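PDB 7E6I: glucose-6-phosphate 1-dehydrogenase from Kluyveromyces lactis, which catalyses the NADP+-dependent oxidation of glucose 6-phosphate to 6-phosphogluconolactone, probably as the rate-limiting step that supplies NADPH and pentose phosphates through the oxidative pentose-phosphate pathway. Local coordinates for residues K22-P27 and E413-L418; N211-Q216 and I363-L368; L252-R257 and V271-A276. All coordinates share one frame; numbering follows the deposited sequence.

Contact 1 (K22-P27 and E413-L418); sequences KKKTFP and EAYESL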
# COMPACT_ATOMS: atom_id res chain seq x y z
N LYS A 22 8.36 -15.32 -6.40
CA LYS A 22 7.95 -16.02 -7.62
C LYS A 22 6.58 -15.59 -8.09
O LYS A 22 6.31 -15.63 -9.30
CB LYS A 22 8.01 -17.54 -7.41
CG LYS A 22 7.02 -18.11 -6.40
CD LYS A 22 7.07 -19.65 -6.43
CE LYS A 22 6.94 -20.27 -5.03
NZ LYS A 22 5.60 -20.89 -4.79
N LYS A 23 5.70 -15.17 -7.18
CA LYS A 23 4.35 -14.78 -7.56
C LYS A 23 4.19 -13.29 -7.81
O LYS A 23 3.20 -12.89 -8.43
CB LYS A 23 3.35 -15.21 -6.49
CG LYS A 23 3.22 -16.70 -6.32
CD LYS A 23 1.99 -17.02 -5.48
CE LYS A 23 2.18 -18.31 -4.71
NZ LYS A 23 1.33 -18.36 -3.50
N LYS A 24 5.12 -12.46 -7.34
CA LYS A 24 4.93 -11.02 -7.46
C LYS A 24 6.14 -10.31 -8.06
O LYS A 24 5.99 -9.57 -9.05
CB LYS A 24 4.59 -10.41 -6.10
CG LYS A 24 3.30 -10.94 -5.51
CD LYS A 24 2.13 -10.02 -5.83
CE LYS A 24 0.80 -10.62 -5.41
NZ LYS A 24 -0.24 -9.56 -5.26
N THR A 25 7.33 -10.52 -7.50
CA THR A 25 8.49 -9.77 -7.96
C THR A 25 8.84 -10.13 -9.40
O THR A 25 8.92 -9.26 -10.27
CB THR A 25 9.69 -10.00 -7.04
OG1 THR A 25 9.24 -10.05 -5.68
CG2 THR A 25 10.71 -8.87 -7.22
N PHE A 26 9.05 -11.42 -9.66
CA PHE A 26 9.41 -11.84 -11.01
C PHE A 26 8.27 -11.61 -11.99
O PHE A 26 8.51 -11.12 -13.10
CB PHE A 26 9.87 -13.30 -11.01
CG PHE A 26 11.32 -13.45 -10.64
CD1 PHE A 26 12.31 -13.35 -11.61
CD2 PHE A 26 11.70 -13.62 -9.32
CE1 PHE A 26 13.65 -13.45 -11.27
CE2 PHE A 26 13.04 -13.72 -8.97
CZ PHE A 26 14.01 -13.64 -9.95
N PRO A 27 7.01 -11.92 -11.64
CA PRO A 27 5.92 -11.54 -12.55
C PRO A 27 5.88 -10.05 -12.85
O PRO A 27 5.57 -9.66 -13.99
CB PRO A 27 4.67 -12.04 -11.82
CG PRO A 27 5.15 -13.19 -11.01
CD PRO A 27 6.52 -12.79 -10.55
N GLU A 413 0.33 -3.42 -12.74
CA GLU A 413 0.13 -3.81 -11.35
C GLU A 413 0.98 -2.96 -10.42
O GLU A 413 1.97 -2.33 -10.83
CB GLU A 413 0.48 -5.29 -11.16
CG GLU A 413 -0.39 -6.23 -11.96
CD GLU A 413 -1.59 -6.69 -11.17
OE1 GLU A 413 -1.87 -6.08 -10.10
OE2 GLU A 413 -2.26 -7.64 -11.61
N ALA A 414 0.61 -2.96 -9.13
CA ALA A 414 1.31 -2.14 -8.15
C ALA A 414 2.82 -2.37 -8.19
O ALA A 414 3.60 -1.42 -8.30
CB ALA A 414 0.76 -2.42 -6.75
N TYR A 415 3.25 -3.63 -8.12
CA TYR A 415 4.67 -3.90 -8.08
C TYR A 415 5.36 -3.54 -9.38
O TYR A 415 6.54 -3.15 -9.36
CB TYR A 415 4.92 -5.36 -7.74
CG TYR A 415 4.64 -5.64 -6.31
CD1 TYR A 415 5.42 -5.09 -5.31
CD2 TYR A 415 3.58 -6.46 -5.95
CE1 TYR A 415 5.16 -5.34 -3.99
CE2 TYR A 415 3.31 -6.73 -4.63
CZ TYR A 415 4.11 -6.17 -3.65
OH TYR A 415 3.84 -6.44 -2.33
N GLU A 416 4.68 -3.68 -10.51
CA GLU A 416 5.25 -3.23 -11.77
C GLU A 416 5.50 -1.73 -11.74
O GLU A 416 6.61 -1.27 -12.03
CB GLU A 416 4.33 -3.60 -12.94
CG GLU A 416 4.35 -5.10 -13.23
CD GLU A 416 3.08 -5.65 -13.88
OE1 GLU A 416 3.02 -6.88 -14.09
OE2 GLU A 416 2.16 -4.86 -14.17
N SER A 417 4.49 -0.96 -11.35
CA SER A 417 4.65 0.49 -11.25
C SER A 417 5.77 0.85 -10.29
O SER A 417 6.57 1.76 -10.56
CB SER A 417 3.32 1.11 -10.80
OG SER A 417 3.46 2.48 -10.46
N LEU A 418 5.87 0.12 -9.17
CA LEU A 418 6.79 0.51 -8.11
C LEU A 418 8.23 0.19 -8.48
O LEU A 418 9.14 0.99 -8.21
CB LEU A 418 6.39 -0.17 -6.81
CG LEU A 418 5.23 0.51 -6.09
CD1 LEU A 418 4.75 -0.31 -4.90
CD2 LEU A 418 5.62 1.91 -5.66
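K24 lays the aliphatic part of its side chain against the ring of Y415. Its CB starts the contact, 4.1 Å from Y415 CD2. The next carbon, CG, stands a little farther back, and the bend at chi2 (-95°) then sends CD to the ring again, 3.7 Å from Y415 CE2. The two side chains cross obliquely. CE then leads away from the ring to NZ, which ends 6.2 Å from E413 OE1, too far to pair, though the opposite charge may be weakly felt. A lysine suits this position because its methylenes can pack on an aromatic side chain while its amine stays at the open edge; the K24 side chain comes within about 6 Å of the bound glucose 6-phosphate.

Deeper in, the extended chain of E416 brings OE1 to 3.8 Å from P27 O. Both atoms are acceptors, so this is mere proximity. The other carboxylate oxygen has a clear task: E416 OE2 takes the backbone N-H of E413 at 2.7 Å, from 42° above the carboxylate plane. E413 is at the N-cap, and this bond, like one arm of a capping box, ties the first turn of helix 414-423 together.

The contact thus sets that helix against helix 19-34, whose beginning belongs to the probable NADP+-binding turn of the Rossmann domain. The Y415 ring also rests on A28 of helix 19-34 and on Y121 of strand 117-122, so it fills the seam between the coenzyme domain and the C-terminal part.

Contact 2 (N211-Q216 and I363-L368); sequences NIQSVQ and IPNNEL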
# COMPACT_ATOMS: atom_id res chain seq x y z
N ASN A 211 -16.09 23.13 3.79
CA ASN A 211 -16.99 22.46 2.86
C ASN A 211 -17.08 20.96 3.05
O ASN A 211 -17.94 20.34 2.41
CB ASN A 211 -16.56 22.75 1.41
CG ASN A 211 -16.69 24.22 1.04
OD1 ASN A 211 -17.77 24.70 0.71
ND2 ASN A 211 -15.58 24.94 1.10
N ILE A 212 -16.24 20.35 3.88
CA ILE A 212 -16.23 18.91 4.06
C ILE A 212 -16.76 18.58 5.45
O ILE A 212 -16.25 19.07 6.46
CB ILE A 212 -14.84 18.31 3.81
CG1 ILE A 212 -14.56 18.32 2.31
CG2 ILE A 212 -14.72 16.87 4.40
CD1 ILE A 212 -13.15 17.87 1.92
N GLN A 213 -17.81 17.75 5.48
CA GLN A 213 -18.47 17.26 6.68
C GLN A 213 -17.79 16.01 7.24
O GLN A 213 -17.81 15.79 8.46
CB GLN A 213 -19.91 16.88 6.34
CG GLN A 213 -20.93 17.43 7.20
CD GLN A 213 -22.32 17.18 6.66
OE1 GLN A 213 -22.98 18.12 6.25
NE2 GLN A 213 -22.76 15.92 6.66
N SER A 214 -17.24 15.18 6.37
CA SER A 214 -16.89 13.81 6.72
C SER A 214 -15.93 13.24 5.69
O SER A 214 -16.20 13.31 4.48
CB SER A 214 -18.15 12.96 6.80
OG SER A 214 -17.83 11.60 6.83
N VAL A 215 -14.84 12.65 6.17
CA VAL A 215 -13.89 11.91 5.35
C VAL A 215 -13.86 10.48 5.84
O VAL A 215 -13.74 10.24 7.05
CB VAL A 215 -12.50 12.54 5.42
CG1 VAL A 215 -11.50 11.72 4.62
CG2 VAL A 215 -12.57 14.00 4.97
N GLN A 216 -13.93 9.52 4.92
CA GLN A 216 -13.90 8.10 5.22
C GLN A 216 -12.94 7.38 4.27
O GLN A 216 -13.02 7.59 3.06
CB GLN A 216 -15.28 7.47 5.06
CG GLN A 216 -16.27 7.74 6.18
CD GLN A 216 -17.57 6.98 5.95
OE1 GLN A 216 -17.66 5.78 6.25
NE2 GLN A 216 -18.58 7.66 5.40
N ILE A 363 -32.05 19.96 0.15
CA ILE A 363 -31.39 19.23 -0.92
C ILE A 363 -30.28 18.40 -0.28
O ILE A 363 -29.65 18.86 0.67
CB ILE A 363 -30.87 20.23 -1.97
CG1 ILE A 363 -31.67 20.12 -3.26
CG2 ILE A 363 -29.36 20.16 -2.21
CD1 ILE A 363 -32.88 21.03 -3.24
N PRO A 364 -30.01 17.19 -0.75
CA PRO A 364 -29.01 16.36 -0.07
C PRO A 364 -27.58 16.86 -0.28
O PRO A 364 -27.26 17.55 -1.25
CB PRO A 364 -29.20 14.97 -0.68
CG PRO A 364 -30.08 15.14 -1.85
CD PRO A 364 -30.65 16.53 -1.89
N ASN A 365 -26.73 16.52 0.69
CA ASN A 365 -25.31 16.84 0.62
C ASN A 365 -24.67 16.25 -0.63
O ASN A 365 -24.94 15.10 -1.00
CB ASN A 365 -24.57 16.29 1.85
CG ASN A 365 -25.22 16.72 3.16
OD1 ASN A 365 -26.36 16.36 3.46
ND2 ASN A 365 -24.49 17.49 3.94
N ASN A 366 -23.83 17.05 -1.28
CA ASN A 366 -22.91 16.49 -2.26
C ASN A 366 -21.96 15.51 -1.59
O ASN A 366 -21.64 15.62 -0.41
CB ASN A 366 -22.09 17.58 -2.93
CG ASN A 366 -22.95 18.54 -3.65
OD1 ASN A 366 -23.10 19.69 -3.24
ND2 ASN A 366 -23.58 18.08 -4.72
N GLU A 367 -21.48 14.58 -2.40
CA GLU A 367 -20.73 13.45 -1.91
C GLU A 367 -19.80 13.02 -3.03
O GLU A 367 -20.17 13.08 -4.20
CB GLU A 367 -21.67 12.33 -1.50
CG GLU A 367 -21.19 11.48 -0.36
CD GLU A 367 -22.32 10.72 0.33
OE1 GLU A 367 -23.30 11.35 0.84
OE2 GLU A 367 -22.22 9.48 0.38
N LEU A 368 -18.59 12.63 -2.66
CA LEU A 368 -17.60 12.16 -3.62
C LEU A 368 -17.11 10.80 -3.15
O LEU A 368 -16.69 10.67 -2.00
CB LEU A 368 -16.41 13.13 -3.73
CG LEU A 368 -15.19 12.61 -4.50
CD1 LEU A 368 -15.54 12.41 -5.95
CD2 LEU A 368 -13.98 13.56 -4.35
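The amide nitrogen ND2 of N365 is hydrogen-bonded to the backbone oxygen of F352 and also lies 2.8 Å from OE1 of Q213. The setting is the large mixed beta sheet of the C-terminal domain, where strand 345-352 runs between strands 212-220 and 367-373 and antiparallel to both. Where the outer two of these three begin and the middle one ends, Q213 and S214 both face Q351, which makes a classic beta bulge, and the chain turns a corner at Q213. Here the backbones are well apart, the CA atoms of Q213 and N365 being 9.1 Å from each other, and the two amide side chains reach into the gap from either backbone.

Q213 reaches across with its chain extended beyond CG. Its other amide atom, NE2, gives a hydrogen bond to G479 O and a weak one to T481 OG1, which ties the bulge to the C-terminal tail as well. N365 holds CG beside its backbone N (chi1 -52°), and its short side chain brings the amide up to meet the longer one. The two amide planes stand 81° apart, almost perpendicular, so the groups are not stacked. Asparagine and glutamine suit this partly exposed place, since each can offer both a donor and an acceptor without bringing a charge. With an alanine at Q213 the whole amide is gone, which would probably leave G479 O without this donor and the N365 amide without its neighbour across the gap.

Close by, E367 forms a salt bridge with R349, a residue of the probable second NADP+ site. Within the amide pair itself, N365 ND2 sits nearer to Q213 OE1 than to Q213 NE2, which is 3.6 Å away.

Contact 3 (L252-R257 and V271-A276); sequences LLTMER and VKVLKA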
# COMPACT_ATOMS: atom_id res chain seq x y z
N LEU A 252 -2.46 11.11 1.52
CA LEU A 252 -2.59 11.71 0.20
C LEU A 252 -3.84 12.59 0.09
O LEU A 252 -3.84 13.54 -0.69
CB LEU A 252 -2.62 10.62 -0.85
CG LEU A 252 -1.32 9.82 -0.91
CD1 LEU A 252 -1.49 8.54 -1.74
CD2 LEU A 252 -0.21 10.71 -1.49
N LEU A 253 -4.90 12.29 0.86
CA LEU A 253 -6.13 13.08 0.80
C LEU A 253 -6.08 14.34 1.64
O LEU A 253 -6.88 15.25 1.41
CB LEU A 253 -7.32 12.24 1.27
CG LEU A 253 -7.70 11.02 0.44
CD1 LEU A 253 -8.62 10.10 1.27
CD2 LEU A 253 -8.36 11.43 -0.88
N THR A 254 -5.19 14.40 2.64
CA THR A 254 -5.20 15.51 3.58
C THR A 254 -3.96 16.40 3.50
O THR A 254 -3.99 17.50 4.05
CB THR A 254 -5.33 14.99 5.03
OG1 THR A 254 -4.27 14.07 5.31
CG2 THR A 254 -6.67 14.28 5.25
N MET A 255 -2.88 15.96 2.85
CA MET A 255 -1.68 16.79 2.84
C MET A 255 -1.92 18.08 2.08
O MET A 255 -2.86 18.21 1.29
CB MET A 255 -0.50 16.07 2.18
CG MET A 255 -0.70 15.81 0.69
SD MET A 255 0.48 14.64 0.01
CE MET A 255 1.50 15.78 -0.94
N GLU A 256 -1.04 19.05 2.31
CA GLU A 256 -1.00 20.25 1.48
C GLU A 256 -0.24 19.97 0.19
O GLU A 256 0.38 18.92 0.01
CB GLU A 256 -0.33 21.41 2.21
CG GLU A 256 -0.97 21.77 3.55
CD GLU A 256 -2.38 22.34 3.41
OE1 GLU A 256 -2.62 23.15 2.48
OE2 GLU A 256 -3.24 21.98 4.25
N ARG A 257 -0.30 20.94 -0.72
CA ARG A 257 0.26 20.78 -2.05
C ARG A 257 1.78 20.80 -1.97
O ARG A 257 2.35 21.69 -1.33
CB ARG A 257 -0.25 21.88 -2.98
CG ARG A 257 0.38 21.92 -4.38
CD ARG A 257 0.18 23.28 -5.07
NE ARG A 257 -1.25 23.56 -5.22
CZ ARG A 257 -1.97 23.23 -6.29
NH1 ARG A 257 -1.37 22.65 -7.34
NH2 ARG A 257 -3.28 23.50 -6.32
N VAL A 271 4.70 13.77 5.62
CA VAL A 271 5.20 13.85 6.98
C VAL A 271 4.54 15.02 7.71
O VAL A 271 4.13 14.89 8.87
CB VAL A 271 6.74 13.98 6.99
CG1 VAL A 271 7.25 14.19 8.41
CG2 VAL A 271 7.39 12.74 6.36
N LYS A 272 4.41 16.15 7.04
CA LYS A 272 3.85 17.35 7.67
C LYS A 272 2.43 17.11 8.15
O LYS A 272 2.07 17.52 9.26
CB LYS A 272 3.88 18.54 6.71
CG LYS A 272 3.40 19.82 7.39
CD LYS A 272 3.77 21.06 6.62
CE LYS A 272 2.67 22.10 6.71
NZ LYS A 272 3.14 23.44 6.24
N VAL A 273 1.57 16.49 7.33
CA VAL A 273 0.20 16.33 7.80
C VAL A 273 0.15 15.25 8.89
O VAL A 273 -0.62 15.37 9.85
CB VAL A 273 -0.76 16.04 6.62
CG1 VAL A 273 -0.57 14.62 6.03
CG2 VAL A 273 -2.19 16.23 7.07
N LEU A 274 0.99 14.21 8.78
CA LEU A 274 1.07 13.21 9.84
C LEU A 274 1.34 13.86 11.19
O LEU A 274 0.70 13.53 12.19
CB LEU A 274 2.16 12.20 9.51
CG LEU A 274 1.75 11.12 8.51
CD1 LEU A 274 2.95 10.26 8.08
CD2 LEU A 274 0.62 10.26 9.08
N LYS A 275 2.26 14.82 11.25
CA LYS A 275 2.57 15.47 12.52
C LYS A 275 1.41 16.30 13.06
O LYS A 275 1.41 16.63 14.25
CB LYS A 275 3.80 16.35 12.37
CG LYS A 275 5.06 15.57 12.03
CD LYS A 275 6.29 16.43 12.18
CE LYS A 275 7.51 15.73 11.65
NZ LYS A 275 8.77 16.43 12.04
N ALA A 276 0.44 16.66 12.22
CA ALA A 276 -0.69 17.45 12.69
C ALA A 276 -1.83 16.60 13.23
O ALA A 276 -2.78 17.15 13.79
CB ALA A 276 -1.21 18.35 11.57
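Apolar packing joins V273 to M255: V273 CG1 lies 4.1 Å from M255 CB, while the backbone of M255 comes in beside V273 CB. The compact valine fits where the CA atoms of M255 and V273 are only 5.3 Å apart.

The same side chain makes van der Waals contacts with polar atoms. V273 CG2 meets T254 OG1 at 3.5 Å and also lies 3.7 Å from T254 O. Having V273 CG1 between the backbone N and the carbonyl carbon (chi1 71°) places that methyl between T254 OG1 and M255 CB, and the branched side chain straddles the two residues.

The hydrogen bonds look elsewhere. T254 OG1 is bonded to L250 O one turn back, so threonine can present a hydroxyl to a methyl in a buried place, its polarity already met. T254 O accepts from W328 NE1, and M255 O from R197.

Charge adds little across the contact: E256 OE2 is 6.8 Å from K272 NZ, and the carboxylate is bound in a salt bridge to R327.

The arrangement is a helix-loop-helix connection, in which the C-terminal end of helix 236-254, the helix of the probable proton acceptor H245, packs on the next helix, 263-276.

Contacts 1 and 3 are buried, whereas contact 2 lies at the surface, at the ends of strands in the large sheet. Contact 1 joins two helices, and contact 3 a helix with the end of another and its first loop residue. Contact 1 alone joins the NAD-binding and C-terminal domains, bringing together segments almost 400 residues apart; contacts 2 and 3 lie within the C-terminal domain, with centres about 20 Å apart. No helix or strand is common to any two of them. The chemistry follows the place: aliphatic carbon against an aromatic ring at the domain seam, valine methyls against a helix end in the core, and neutral amides where the strand ends are partly open. Contacts 1 and 3 flank the chain's centre from opposite sides.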